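Local coordinates for peptidase M16 domain protein (Alicyclobacillus acidocaldarius subsp. acidocaldarius DSM 446, PDB 4XEA), which is a putative M16-family metallopeptidase that probably hydrolyses peptide bonds at a metal site, occupied by nickel in this crystal, at residues 290-295 against 329-334; 277-282 against 303-308; 284-289 against 353-358; 338-343 against 410-415. One frame throughout, in Å; residues are numbered along the deposited sequence.

Overall arrangement
All four contacts lie in the C-terminal half of the chain, whereas nickel is bound by His61, His65 and Glu136 of the N-terminal half, so none of the contacts includes a metal ligand. Interactions 2 and 3 are nearest, with centres about 9 Å apart, and are tied by a salt bridge from Asp280 OD1 to Lys355 NZ at 2.6 Å. Interaction 1, centred about 14 Å from interaction 2, meets it where Tyr290 packs on Phe303, and shares helix 288-295 with interaction 3. Interaction 4 reuses helix 325-342 of interaction 1 and meets interaction 2 through Leu282 CD1 and Leu410 CD1, 3.6 Å apart.

Interaction 1 of 4, residues 290-295 against 329-334; sequences YQSLLD and AERIQS
Arg331 curls its side chain around the tip of Leu293 and ends on the hydroxyl of Ser292, so one residue of helix 325-342 makes both the apolar and the polar part of the contact. Its CB starts beside Leu293, 4.0 Å from CD2 of that residue. CG leaves anti to the carbonyl carbon, and bends at chi2 (-77°) and chi3 (-61°) turn CG, CD and NE in an arc about the same methyl. The arc brings the guanidinium back over Leu293: CD2 sits above the centre of one face, 3.9 Å from Arg331 CZ. Beyond CZ the two terminal nitrogens part company. NH2 donates to Ser292 OG over 2.8 Å; the oxygen lies close to the guanidinium plane, but the N-H points to it at only 142°, a clearly bent bond. Ser292 presents OG for this by setting it anti to its own backbone N. NH1 forms a salt bridge with Glu296, one residue past the end of helix 288-295, so both terminal nitrogens have partners on or next to that helix. Leu298, in the following loop, touches both Leu293 and the arginine. Helix 288-295 is thus fastened alongside helix 325-342, whose Ala329 and Ile332 pack on Leu253 of strand 252-258; Ile332 also reaches Val255, and Ala329 meets Val417 of strand 415-422.

Interaction 2 of 4, residues 277-282 against 303-308; sequences ILLDAL and FSANYQ
The flat peptide group between Asn306 and Tyr307 receives Leu279 on one of its faces: the CD1 methyl stands almost directly above the carbonyl carbon, 3.8 Å from Asn306 C. The tyrosine ring is not the surface used by this leucine. CD1 touches Tyr307 at CB, 4.0 Å away, while CG, anti to the backbone N (chi1 -176°), carries the ring off along the strand, where its OH is hydrogen-bonded to Glu259 and Gln271. The Asn306 side chain starts out from the strand's other side, leaving only its backbone to the helix. Nearer the helix backbone, Leu279 CB rests against Ala305 CB at 4.1 Å, and the small alanine lets the backbones approach to 6.1 Å between Leu279 CA and Ala305 CA. From there the leucine runs on toward Tyr307, bridging the two strand residues that point at the helix. Helix 277-282 and strand 304-308 run nearly antiparallel, at 164°, with their axes 8.4 Å apart. Strand 304-309 is the outermost strand of its sheet within this chain and pairs with strand 314-321; a helix laid along such a sheet by apolar side chains is the layered alpha/beta packing characteristic of M16 peptidase domains.

Interaction 3 of 4, residues 284-289 against 353-358; sequences GPTSAF and RKKIMG
Pro285 and Thr286 meet the end of Lys355 at a type I beta turn, Gly284 to Ser287, which joins helix 265-283 to the N-cap of helix 288-295. The turn opens with Gly284, whose carbonyl O accepts the closing bond from Ser287 N. Next comes Pro285, which crosses the end of the lysine obliquely, with Pro285 CD 3.8 Å from Lys355 NZ. Thr286 then supplies the polar contact: its OG1, placed between the backbone N and the carbonyl carbon (chi1 57°), accepts a 2.8 Å hydrogen bond from Lys355 NZ, hydroxyl and ammonium group meeting tip to tip. The lysine reaches this far because its chain is extended except for one bend at chi3 (-72°). Its stronger partner is Asp280 of helix 265-283, with which NZ forms a salt bridge, so three parts of the fold converge on one nitrogen at the surface. A methionine in place of Lys355 would probably leave the Asp280 carboxylate without its counter-charge and the Thr286 hydroxyl without this donor, loosening the turn from helix 346-363. Ser287 ends the turn as N-cap: its OG accepts from Tyr290 N and donates to Gly284 O over 2.8 Å, in the carbonyl plane and on a lone pair.

Interaction 4 of 4, residues 338-343 against 410-415; sequences RVRERG and LREDNM
Arg340 NH2 donates a nearly straight hydrogen bond to Leu410 O, 2.9 Å long with an N-H...O angle of 174°. The oxygen lies in the guanidinium plane, although the donor itself stands above the plane of the carbonyl. A water strengthens the link: it accepts from Arg340 NE at 2.8 Å and donates to the same Leu410 O at 2.9 Å, so one carbonyl takes two donors and one edge of the guanidinium is fixed in rotation. Leu410 is the first residue to leave helical geometry after helix 399-409, and the arginine therefore binds a carbonyl just past that helix's C-terminal end, where its positive charge would probably be favourable. The side chain gets there by running outward with CG anti to the backbone N (chi1 -173°) and bending at chi3. Farther out, Glu412 crosses the arginine obliquely and touches it with its aliphatic part, CG lying 3.8 Å from Arg340 NH1. Its carboxylate is nearby but well out of the guanidinium plane, with OE1 4.5 Å from Arg340 NH1, an electrostatic attraction without a bond. A leucine in place of Arg340 would probably leave Leu410 O without its direct donor and the bridging water without one of its two partners. Around this polar core, Arg340 packs on Phe406 of helix 399-409, and Leu410 on Leu282 of helix 265-283 and Trp257 of strand 252-258. The contact thus ties the end of helix 325-342 to the loop leading from helix 399-409 into strand 415-422.

Interaction 1 of 4, residues 290-295 against 329-334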
loop_
_atom_site.group_PDB
_atom_site.type_symbol
_atom_site.label_atom_id
_atom_site.label_comp_id
_atom_site.label_asym_id
_atom_site.label_seq_id
_atom_site.Cartn_x
_atom_site.Cartn_y
_atom_site.Cartn_z
ATOM N N TYR A 290 -22.175 2.300 -7.525
ATOM C CA TYR A 290 -20.822 2.077 -8.058
ATOM C C TYR A 290 -20.779 0.933 -9.117
ATOM O O TYR A 290 -20.117 1.050 -10.148
ATOM C CB TYR A 290 -19.844 1.770 -6.935
ATOM C CG TYR A 290 -18.511 1.268 -7.436
ATOM C CD1 TYR A 290 -17.497 2.155 -7.800
ATOM C CD2 TYR A 290 -18.268 -0.092 -7.553
ATOM C CE1 TYR A 290 -16.276 1.688 -8.271
ATOM C CE2 TYR A 290 -17.054 -0.566 -8.010
ATOM C CZ TYR A 290 -16.062 0.319 -8.366
ATOM O OH TYR A 290 -14.870 -0.184 -8.829
ATOM N N GLN A 291 -21.477 -0.168 -8.854
ATOM C CA GLN A 291 -21.471 -1.310 -9.775
ATOM C C GLN A 291 -22.121 -0.924 -11.109
ATOM O O GLN A 291 -21.680 -1.358 -12.182
ATOM C CB GLN A 291 -22.159 -2.532 -9.147
ATOM C CG GLN A 291 -21.430 -3.087 -7.895
ATOM C CD GLN A 291 -20.335 -4.130 -8.203
ATOM O OE1 GLN A 291 -20.304 -4.741 -9.276
ATOM N NE2 GLN A 291 -19.442 -4.341 -7.234
ATOM N N SER A 292 -23.161 -0.098 -11.035
ATOM C CA SER A 292 -23.831 0.387 -12.241
ATOM C C SER A 292 -22.904 1.324 -13.043
ATOM O O SER A 292 -22.851 1.246 -14.274
ATOM C CB SER A 292 -25.146 1.093 -11.872
ATOM O OG SER A 292 -25.637 1.874 -12.956
ATOM N N LEU A 293 -22.165 2.187 -12.351
ATOM C CA LEU A 293 -21.216 3.077 -13.020
ATOM C C LEU A 293 -20.090 2.294 -13.667
ATOM O O LEU A 293 -19.651 2.629 -14.757
ATOM C CB LEU A 293 -20.595 4.068 -12.042
ATOM C CG LEU A 293 -21.489 5.170 -11.476
ATOM C CD1 LEU A 293 -20.716 5.955 -10.443
ATOM C CD2 LEU A 293 -22.031 6.095 -12.580
ATOM N N LEU A 294 -19.607 1.263 -12.978
ATOM C CA LEU A 294 -18.517 0.433 -13.490
ATOM C C LEU A 294 -18.980 -0.364 -14.727
ATOM O O LEU A 294 -18.295 -0.399 -15.762
ATOM C CB LEU A 294 -18.047 -0.522 -12.392
ATOM C CG LEU A 294 -16.771 -1.336 -12.594
ATOM C CD1 LEU A 294 -15.552 -0.428 -12.726
ATOM C CD2 LEU A 294 -16.598 -2.302 -11.418
ATOM N N ASP A 295 -20.154 -0.988 -14.607
ATOM C CA ASP A 295 -20.761 -1.767 -15.697
ATOM C C ASP A 295 -20.948 -0.921 -16.949
ATOM O O ASP A 295 -20.847 -1.411 -18.067
ATOM C CB ASP A 295 -22.118 -2.334 -15.253
ATOM C CG ASP A 295 -21.987 -3.585 -14.388
ATOM O OD1 ASP A 295 -20.890 -3.855 -13.854
ATOM O OD2 ASP A 295 -22.994 -4.309 -14.249
ATOM N N ALA A 329 -20.698 13.166 -13.657
ATOM C CA ALA A 329 -21.162 14.242 -12.786
ATOM C C ALA A 329 -22.679 14.274 -12.692
ATOM O O ALA A 329 -23.221 14.510 -11.605
ATOM C CB ALA A 329 -20.631 15.578 -13.246
ATOM N N GLU A 330 -23.371 14.066 -13.810
ATOM C CA GLU A 330 -24.838 14.064 -13.785
ATOM C C GLU A 330 -25.381 12.902 -12.960
ATOM O O GLU A 330 -26.345 13.071 -12.212
ATOM C CB GLU A 330 -25.433 14.007 -15.198
ATOM C CG GLU A 330 -26.972 13.807 -15.206
ATOM C CD GLU A 330 -27.426 12.312 -15.273
ATOM O OE1 GLU A 330 -26.902 11.559 -16.134
ATOM O OE2 GLU A 330 -28.330 11.892 -14.499
ATOM N N ARG A 331 -24.768 11.721 -13.110
ATOM C CA ARG A 331 -25.239 10.516 -12.416
ATOM C C ARG A 331 -25.073 10.654 -10.909
ATOM O O ARG A 331 -25.936 10.217 -10.132
ATOM C CB ARG A 331 -24.490 9.269 -12.913
ATOM C CG ARG A 331 -24.906 8.794 -14.315
ATOM C CD ARG A 331 -26.246 8.050 -14.287
ATOM N NE ARG A 331 -26.200 6.844 -13.454
ATOM C CZ ARG A 331 -25.741 5.654 -13.854
ATOM N NH1 ARG A 331 -25.269 5.465 -15.095
ATOM N NH2 ARG A 331 -25.759 4.630 -13.001
ATOM N N ILE A 332 -23.949 11.246 -10.499
ATOM C CA ILE A 332 -23.708 11.527 -9.086
ATOM C C ILE A 332 -24.762 12.484 -8.515
ATOM O O ILE A 332 -25.324 12.228 -7.471
ATOM C CB ILE A 332 -22.304 12.118 -8.868
ATOM C CG1 ILE A 332 -21.241 11.032 -9.087
ATOM C CG2 ILE A 332 -22.215 12.752 -7.483
ATOM C CD1 ILE A 332 -19.806 11.578 -9.321
ATOM N N GLN A 333 -25.022 13.586 -9.206
ATOM C CA GLN A 333 -26.032 14.532 -8.761
ATOM C C GLN A 333 -27.446 13.927 -8.740
ATOM O O GLN A 333 -28.218 14.227 -7.841
ATOM C CB GLN A 333 -26.019 15.786 -9.649
ATOM C CG GLN A 333 -24.700 16.577 -9.531
ATOM C CD GLN A 333 -24.614 17.757 -10.495
ATOM O OE1 GLN A 333 -25.445 18.660 -10.452
ATOM N NE2 GLN A 333 -23.588 17.755 -11.353
ATOM N N SER A 334 -27.779 13.073 -9.709
ATOM C CA SER A 334 -29.083 12.392 -9.720
ATOM C C SER A 334 -29.248 11.432 -8.573
ATOM O O SER A 334 -30.282 11.430 -7.913
ATOM C CB SER A 334 -29.251 11.584 -10.990
ATOM O OG SER A 334 -29.576 12.431 -12.051
#

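Interaction 2 of 4, residues 277-282 against 303-308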
loop_
_atom_site.group_PDB
_atom_site.type_symbol
_atom_site.label_atom_id
_atom_site.label_comp_id
_atom_site.label_asym_id
_atom_site.label_seq_id
_atom_site.Cartn_x
_atom_site.Cartn_y
_atom_site.Cartn_z
ATOM N N ILE A 277 -19.114 5.698 6.997
ATOM C CA ILE A 277 -20.218 4.775 6.739
ATOM C C ILE A 277 -21.062 5.265 5.579
ATOM O O ILE A 277 -21.337 4.503 4.655
ATOM C CB ILE A 277 -21.124 4.552 7.971
ATOM C CG1 ILE A 277 -20.335 3.907 9.103
ATOM C CG2 ILE A 277 -22.313 3.659 7.589
ATOM C CD1 ILE A 277 -20.883 4.219 10.504
ATOM N N LEU A 278 -21.426 6.550 5.619
ATOM C CA LEU A 278 -22.289 7.143 4.587
ATOM C C LEU A 278 -21.706 7.101 3.179
ATOM O O LEU A 278 -22.398 6.741 2.230
ATOM C CB LEU A 278 -22.659 8.578 4.976
ATOM C CG LEU A 278 -23.743 9.299 4.191
ATOM C CD1 LEU A 278 -25.017 8.486 4.105
ATOM C CD2 LEU A 278 -24.016 10.677 4.803
ATOM N N LEU A 279 -20.444 7.477 3.054
ATOM C CA LEU A 279 -19.752 7.462 1.757
ATOM C C LEU A 279 -19.598 6.049 1.193
ATOM O O LEU A 279 -19.699 5.851 -0.017
ATOM C CB LEU A 279 -18.404 8.165 1.865
ATOM C CG LEU A 279 -18.499 9.663 2.115
ATOM C CD1 LEU A 279 -17.073 10.291 2.254
ATOM C CD2 LEU A 279 -19.313 10.391 1.026
ATOM N N ASP A 280 -19.389 5.066 2.063
ATOM C CA ASP A 280 -19.354 3.679 1.617
ATOM C C ASP A 280 -20.720 3.244 1.085
ATOM O O ASP A 280 -20.790 2.585 0.027
ATOM C CB ASP A 280 -18.887 2.707 2.712
ATOM C CG ASP A 280 -18.913 1.270 2.245
ATOM O OD1 ASP A 280 -18.138 0.876 1.335
ATOM O OD2 ASP A 280 -19.757 0.527 2.753
ATOM N N ALA A 281 -21.788 3.635 1.798
ATOM C CA ALA A 281 -23.161 3.285 1.401
ATOM C C ALA A 281 -23.539 3.959 0.086
ATOM O O ALA A 281 -24.222 3.364 -0.738
ATOM C CB ALA A 281 -24.178 3.684 2.525
ATOM N N LEU A 282 -23.125 5.210 -0.090
ATOM C CA LEU A 282 -23.468 5.978 -1.289
ATOM C C LEU A 282 -22.622 5.576 -2.498
ATOM O O LEU A 282 -23.129 5.488 -3.613
ATOM C CB LEU A 282 -23.298 7.487 -1.040
ATOM C CG LEU A 282 -24.368 8.123 -0.127
ATOM C CD1 LEU A 282 -23.986 9.520 0.359
ATOM C CD2 LEU A 282 -25.735 8.188 -0.791
ATOM N N PHE A 303 -11.882 4.711 -8.573
ATOM C CA PHE A 303 -12.943 5.592 -8.093
ATOM C C PHE A 303 -12.983 5.534 -6.573
ATOM O O PHE A 303 -12.918 4.462 -6.015
ATOM C CB PHE A 303 -14.281 5.116 -8.643
ATOM C CG PHE A 303 -15.439 6.007 -8.287
ATOM C CD1 PHE A 303 -15.601 7.233 -8.924
ATOM C CD2 PHE A 303 -16.378 5.614 -7.329
ATOM C CE1 PHE A 303 -16.678 8.064 -8.625
ATOM C CE2 PHE A 303 -17.481 6.445 -7.015
ATOM C CZ PHE A 303 -17.625 7.675 -7.659
ATOM N N SER A 304 -13.113 6.673 -5.902
ATOM C CA SER A 304 -13.142 6.664 -4.433
ATOM C C SER A 304 -13.890 7.861 -3.863
ATOM O O SER A 304 -14.070 8.861 -4.545
ATOM C CB SER A 304 -11.721 6.637 -3.857
ATOM O OG SER A 304 -11.106 7.880 -4.117
ATOM N N ALA A 305 -14.331 7.722 -2.618
ATOM C CA ALA A 305 -15.010 8.778 -1.886
ATOM C C ALA A 305 -14.284 8.862 -0.545
ATOM O O ALA A 305 -14.097 7.832 0.133
ATOM C CB ALA A 305 -16.441 8.449 -1.679
ATOM N N ASN A 306 -13.853 10.069 -0.191
ATOM C CA ASN A 306 -13.057 10.309 1.005
ATOM C C ASN A 306 -13.557 11.549 1.739
ATOM O O ASN A 306 -14.119 12.472 1.130
ATOM C CB ASN A 306 -11.579 10.516 0.637
ATOM C CG ASN A 306 -10.926 9.230 0.037
ATOM O OD1 ASN A 306 -10.685 9.149 -1.166
ATOM N ND2 ASN A 306 -10.710 8.224 0.874
ATOM N N TYR A 307 -13.296 11.587 3.044
ATOM C CA TYR A 307 -13.725 12.727 3.866
ATOM C C TYR A 307 -12.555 13.215 4.667
ATOM O O TYR A 307 -11.799 12.397 5.224
ATOM C CB TYR A 307 -14.783 12.228 4.830
ATOM C CG TYR A 307 -15.396 13.304 5.683
ATOM C CD1 TYR A 307 -16.147 14.308 5.124
ATOM C CD2 TYR A 307 -15.274 13.282 7.087
ATOM C CE1 TYR A 307 -16.706 15.319 5.906
ATOM C CE2 TYR A 307 -15.873 14.271 7.882
ATOM C CZ TYR A 307 -16.578 15.274 7.302
ATOM O OH TYR A 307 -17.159 16.263 8.069
ATOM N N GLN A 308 -12.429 14.525 4.804
ATOM C CA GLN A 308 -11.341 15.106 5.571
ATOM C C GLN A 308 -11.928 16.111 6.555
ATOM O O GLN A 308 -12.616 17.014 6.132
ATOM C CB GLN A 308 -10.364 15.799 4.619
ATOM C CG GLN A 308 -9.156 16.407 5.317
ATOM C CD GLN A 308 -7.996 15.425 5.463
ATOM O OE1 GLN A 308 -7.569 14.801 4.489
ATOM N NE2 GLN A 308 -7.481 15.292 6.686
#

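Interaction 3 of 4, residues 284-289 against 353-358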
loop_
_atom_site.group_PDB
_atom_site.type_symbol
_atom_site.label_atom_id
_atom_site.label_comp_id
_atom_site.label_asym_id
_atom_site.label_seq_id
_atom_site.Cartn_x
_atom_site.Cartn_y
_atom_site.Cartn_z
ATOM N N GLY A 284 -19.498 3.275 -2.326
ATOM C CA GLY A 284 -18.486 2.254 -2.057
ATOM C C GLY A 284 -18.433 1.177 -3.105
ATOM O O GLY A 284 -19.360 1.056 -3.937
ATOM N N PRO A 285 -17.375 0.340 -3.059
ATOM C CA PRO A 285 -17.198 -0.637 -4.130
ATOM C C PRO A 285 -18.266 -1.714 -4.176
ATOM O O PRO A 285 -18.430 -2.354 -5.209
ATOM C CB PRO A 285 -15.831 -1.277 -3.829
ATOM C CG PRO A 285 -15.429 -0.786 -2.521
ATOM C CD PRO A 285 -16.211 0.413 -2.166
ATOM N N THR A 286 -18.991 -1.915 -3.078
ATOM C CA THR A 286 -20.103 -2.860 -3.080
ATOM C C THR A 286 -21.491 -2.212 -3.230
ATOM O O THR A 286 -22.498 -2.908 -3.104
ATOM C CB THR A 286 -20.085 -3.773 -1.826
ATOM O OG1 THR A 286 -20.103 -2.968 -0.646
ATOM C CG2 THR A 286 -18.837 -4.682 -1.823
ATOM N N SER A 287 -21.558 -0.915 -3.540
ATOM C CA SER A 287 -22.846 -0.245 -3.747
ATOM C C SER A 287 -23.341 -0.533 -5.154
ATOM O O SER A 287 -22.533 -0.611 -6.094
ATOM C CB SER A 287 -22.717 1.272 -3.543
ATOM O OG SER A 287 -21.958 1.864 -4.576
ATOM N N ALA A 288 -24.660 -0.698 -5.304
ATOM C CA ALA A 288 -25.262 -0.854 -6.625
ATOM C C ALA A 288 -24.974 0.362 -7.520
ATOM O O ALA A 288 -24.798 0.212 -8.730
ATOM C CB ALA A 288 -26.789 -1.133 -6.527
ATOM N N PHE A 289 -24.900 1.555 -6.934
ATOM C CA PHE A 289 -24.564 2.757 -7.714
ATOM C C PHE A 289 -23.187 2.590 -8.344
ATOM O O PHE A 289 -23.047 2.703 -9.561
ATOM C CB PHE A 289 -24.610 4.021 -6.852
ATOM C CG PHE A 289 -24.236 5.300 -7.596
ATOM C CD1 PHE A 289 -25.030 5.780 -8.642
ATOM C CD2 PHE A 289 -23.114 6.023 -7.243
ATOM C CE1 PHE A 289 -24.703 6.948 -9.326
ATOM C CE2 PHE A 289 -22.791 7.222 -7.900
ATOM C CZ PHE A 289 -23.600 7.674 -8.967
ATOM N N ARG A 353 -22.237 0.010 7.586
ATOM C CA ARG A 353 -21.822 -0.025 8.987
ATOM C C ARG A 353 -21.044 -1.331 9.291
ATOM O O ARG A 353 -19.994 -1.288 9.936
ATOM C CB ARG A 353 -23.030 0.063 9.909
ATOM C CG ARG A 353 -22.678 0.158 11.379
ATOM C CD ARG A 353 -23.457 -0.861 12.230
ATOM N NE ARG A 353 -24.881 -0.561 12.263
ATOM C CZ ARG A 353 -25.412 0.468 12.919
ATOM N NH1 ARG A 353 -24.644 1.302 13.626
ATOM N NH2 ARG A 353 -26.728 0.665 12.882
ATOM N N LYS A 354 -21.538 -2.460 8.809
ATOM C CA LYS A 354 -20.863 -3.752 9.045
ATOM C C LYS A 354 -19.512 -3.882 8.309
ATOM O O LYS A 354 -18.564 -4.434 8.867
ATOM C CB LYS A 354 -21.755 -4.914 8.635
ATOM C CG LYS A 354 -21.188 -6.306 9.059
ATOM C CD LYS A 354 -21.539 -7.392 8.103
ATOM C CE LYS A 354 -22.618 -8.316 8.662
ATOM N NZ LYS A 354 -23.755 -7.503 9.152
ATOM N N LYS A 355 -19.418 -3.369 7.074
ATOM C CA LYS A 355 -18.125 -3.312 6.370
ATOM C C LYS A 355 -17.135 -2.458 7.137
ATOM O O LYS A 355 -15.993 -2.857 7.331
ATOM C CB LYS A 355 -18.279 -2.778 4.931
ATOM C CG LYS A 355 -16.968 -2.779 4.088
ATOM C CD LYS A 355 -17.052 -1.933 2.804
ATOM C CE LYS A 355 -17.914 -2.536 1.716
ATOM N NZ LYS A 355 -17.993 -1.604 0.505
ATOM N N ILE A 356 -17.552 -1.270 7.556
ATOM C CA ILE A 356 -16.635 -0.340 8.208
ATOM C C ILE A 356 -16.258 -0.815 9.643
ATOM O O ILE A 356 -15.144 -0.612 10.084
ATOM C CB ILE A 356 -17.189 1.101 8.218
ATOM C CG1 ILE A 356 -17.432 1.638 6.782
ATOM C CG2 ILE A 356 -16.273 2.033 9.014
ATOM C CD1 ILE A 356 -16.246 1.576 5.802
HETATM N N MSE A 357 -17.177 -1.442 10.358
HETATM C CA MSE A 357 -16.850 -2.068 11.652
HETATM C C MSE A 357 -15.752 -3.116 11.461
HETATM O O MSE A 357 -14.795 -3.130 12.206
HETATM C CB MSE A 357 -18.099 -2.682 12.283
HETATM C CG MSE A 357 -17.850 -3.504 13.536
HETATM SE SE MSE A 357 -17.235 -2.391 15.000
HETATM C CE MSE A 357 -19.043 -1.958 15.656
ATOM N N GLY A 358 -15.896 -3.965 10.447
ATOM C CA GLY A 358 -14.894 -4.981 10.116
ATOM C C GLY A 358 -13.549 -4.372 9.733
ATOM O O GLY A 358 -12.499 -4.809 10.220
#

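Interaction 4 of 4, residues 338-343 against 410-415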
loop_
_atom_site.group_PDB
_atom_site.type_symbol
_atom_site.label_atom_id
_atom_site.label_comp_id
_atom_site.label_asym_id
_atom_site.label_seq_id
_atom_site.Cartn_x
_atom_site.Cartn_y
_atom_site.Cartn_z
ATOM N N ARG A 338 -31.996 11.792 -5.518
ATOM C CA ARG A 338 -32.964 10.758 -5.122
ATOM C C ARG A 338 -32.852 10.411 -3.639
ATOM O O ARG A 338 -33.869 10.280 -2.961
ATOM C CB ARG A 338 -32.835 9.505 -5.984
ATOM C CG ARG A 338 -33.702 9.583 -7.235
ATOM C CD ARG A 338 -33.389 8.464 -8.200
ATOM N NE ARG A 338 -32.003 8.549 -8.662
ATOM C CZ ARG A 338 -31.446 7.703 -9.525
ATOM N NH1 ARG A 338 -30.166 7.873 -9.876
ATOM N NH2 ARG A 338 -32.164 6.691 -10.036
ATOM N N VAL A 339 -31.628 10.272 -3.134
ATOM C CA VAL A 339 -31.442 9.977 -1.725
ATOM C C VAL A 339 -31.922 11.165 -0.877
ATOM O O VAL A 339 -32.444 10.982 0.206
ATOM C CB VAL A 339 -29.963 9.641 -1.397
ATOM C CG1 VAL A 339 -29.769 9.504 0.104
ATOM C CG2 VAL A 339 -29.497 8.364 -2.148
ATOM N N ARG A 340 -31.704 12.381 -1.382
ATOM C CA ARG A 340 -32.133 13.608 -0.730
ATOM C C ARG A 340 -33.657 13.670 -0.610
ATOM O O ARG A 340 -34.167 14.060 0.432
ATOM C CB ARG A 340 -31.594 14.820 -1.508
ATOM C CG ARG A 340 -31.833 16.159 -0.857
ATOM C CD ARG A 340 -31.076 17.291 -1.571
ATOM N NE ARG A 340 -29.630 17.068 -1.658
ATOM C CZ ARG A 340 -28.930 16.949 -2.783
ATOM N NH1 ARG A 340 -29.497 17.029 -3.988
ATOM N NH2 ARG A 340 -27.632 16.741 -2.710
ATOM N N GLU A 341 -34.360 13.278 -1.675
ATOM C CA GLU A 341 -35.822 13.197 -1.709
ATOM C C GLU A 341 -36.349 12.028 -0.864
ATOM O O GLU A 341 -37.318 12.188 -0.109
ATOM C CB GLU A 341 -36.300 13.042 -3.179
ATOM C CG GLU A 341 -37.820 12.783 -3.403
ATOM C CD GLU A 341 -38.139 11.960 -4.675
ATOM O OE1 GLU A 341 -37.188 11.578 -5.415
ATOM O OE2 GLU A 341 -39.351 11.679 -4.921
ATOM N N ARG A 342 -35.724 10.854 -1.010
ATOM C CA ARG A 342 -36.315 9.577 -0.555
ATOM C C ARG A 342 -35.759 9.079 0.782
ATOM O O ARG A 342 -36.337 8.200 1.410
ATOM C CB ARG A 342 -36.086 8.478 -1.607
ATOM C CG ARG A 342 -36.436 8.864 -3.058
ATOM C CD ARG A 342 -37.868 8.570 -3.406
ATOM N NE ARG A 342 -38.116 7.135 -3.363
ATOM C CZ ARG A 342 -39.311 6.563 -3.473
ATOM N NH1 ARG A 342 -40.409 7.295 -3.648
ATOM N NH2 ARG A 342 -39.409 5.241 -3.412
ATOM N N GLY A 343 -34.626 9.621 1.201
ATOM C CA GLY A 343 -33.947 9.138 2.394
ATOM C C GLY A 343 -32.933 8.048 2.072
ATOM O O GLY A 343 -33.028 7.365 1.048
ATOM N N LEU A 410 -24.261 16.982 2.329
ATOM C CA LEU A 410 -24.188 16.645 0.917
ATOM C C LEU A 410 -25.324 17.357 0.171
ATOM O O LEU A 410 -26.332 16.728 -0.172
ATOM C CB LEU A 410 -24.193 15.120 0.707
ATOM C CG LEU A 410 -23.000 14.391 1.377
ATOM C CD1 LEU A 410 -23.072 12.914 1.150
ATOM C CD2 LEU A 410 -21.647 14.932 0.931
ATOM N N ARG A 411 -25.116 18.650 -0.104
ATOM C CA ARG A 411 -26.114 19.525 -0.685
ATOM C C ARG A 411 -25.667 20.014 -2.060
ATOM O O ARG A 411 -24.615 19.632 -2.535
ATOM C CB ARG A 411 -26.398 20.717 0.254
ATOM C CG ARG A 411 -26.656 20.349 1.746
ATOM C CD ARG A 411 -27.319 21.505 2.541
ATOM N NE ARG A 411 -26.704 22.790 2.204
ATOM C CZ ARG A 411 -25.565 23.241 2.726
ATOM N NH1 ARG A 411 -24.924 22.539 3.650
ATOM N NH2 ARG A 411 -25.052 24.402 2.338
ATOM N N GLU A 412 -26.477 20.858 -2.706
ATOM C CA GLU A 412 -26.086 21.431 -3.991
ATOM C C GLU A 412 -25.349 22.755 -3.865
ATOM O O GLU A 412 -24.448 23.054 -4.646
ATOM C CB GLU A 412 -27.327 21.606 -4.871
ATOM C CG GLU A 412 -27.853 20.242 -5.278
ATOM C CD GLU A 412 -28.612 20.289 -6.566
ATOM O OE1 GLU A 412 -29.764 20.757 -6.516
ATOM O OE2 GLU A 412 -28.030 19.860 -7.600
ATOM N N ASP A 413 -25.687 23.542 -2.866
ATOM C CA ASP A 413 -25.125 24.888 -2.760
ATOM C C ASP A 413 -23.719 24.917 -2.118
ATOM O O ASP A 413 -23.045 25.949 -2.184
ATOM C CB ASP A 413 -26.073 25.818 -2.017
ATOM C CG ASP A 413 -26.591 25.196 -0.748
ATOM O OD1 ASP A 413 -27.757 24.751 -0.738
ATOM O OD2 ASP A 413 -25.835 25.107 0.216
ATOM N N ASN A 414 -23.254 23.808 -1.554
ATOM C CA ASN A 414 -21.875 23.775 -1.041
ATOM C C ASN A 414 -20.963 22.855 -1.856
ATOM O O ASN A 414 -19.919 22.382 -1.357
ATOM C CB ASN A 414 -21.840 23.404 0.467
ATOM C CG ASN A 414 -22.274 21.952 0.721
ATOM O OD1 ASN A 414 -23.121 21.431 -0.009
ATOM N ND2 ASN A 414 -21.745 21.317 1.804
HETATM N N MSE A 415 -21.348 22.622 -3.102
HETATM C CA MSE A 415 -20.758 21.603 -3.939
HETATM C C MSE A 415 -19.912 22.240 -5.032
HETATM O O MSE A 415 -20.249 23.272 -5.536
HETATM C CB MSE A 415 -21.856 20.723 -4.568
HETATM C CG MSE A 415 -21.368 19.621 -5.437
HETATM SE SE MSE A 415 -22.733 18.619 -6.345
HETATM C CE MSE A 415 -23.563 20.025 -7.461
HETATM O O HOH W 1 -28.890 17.107 1.087
#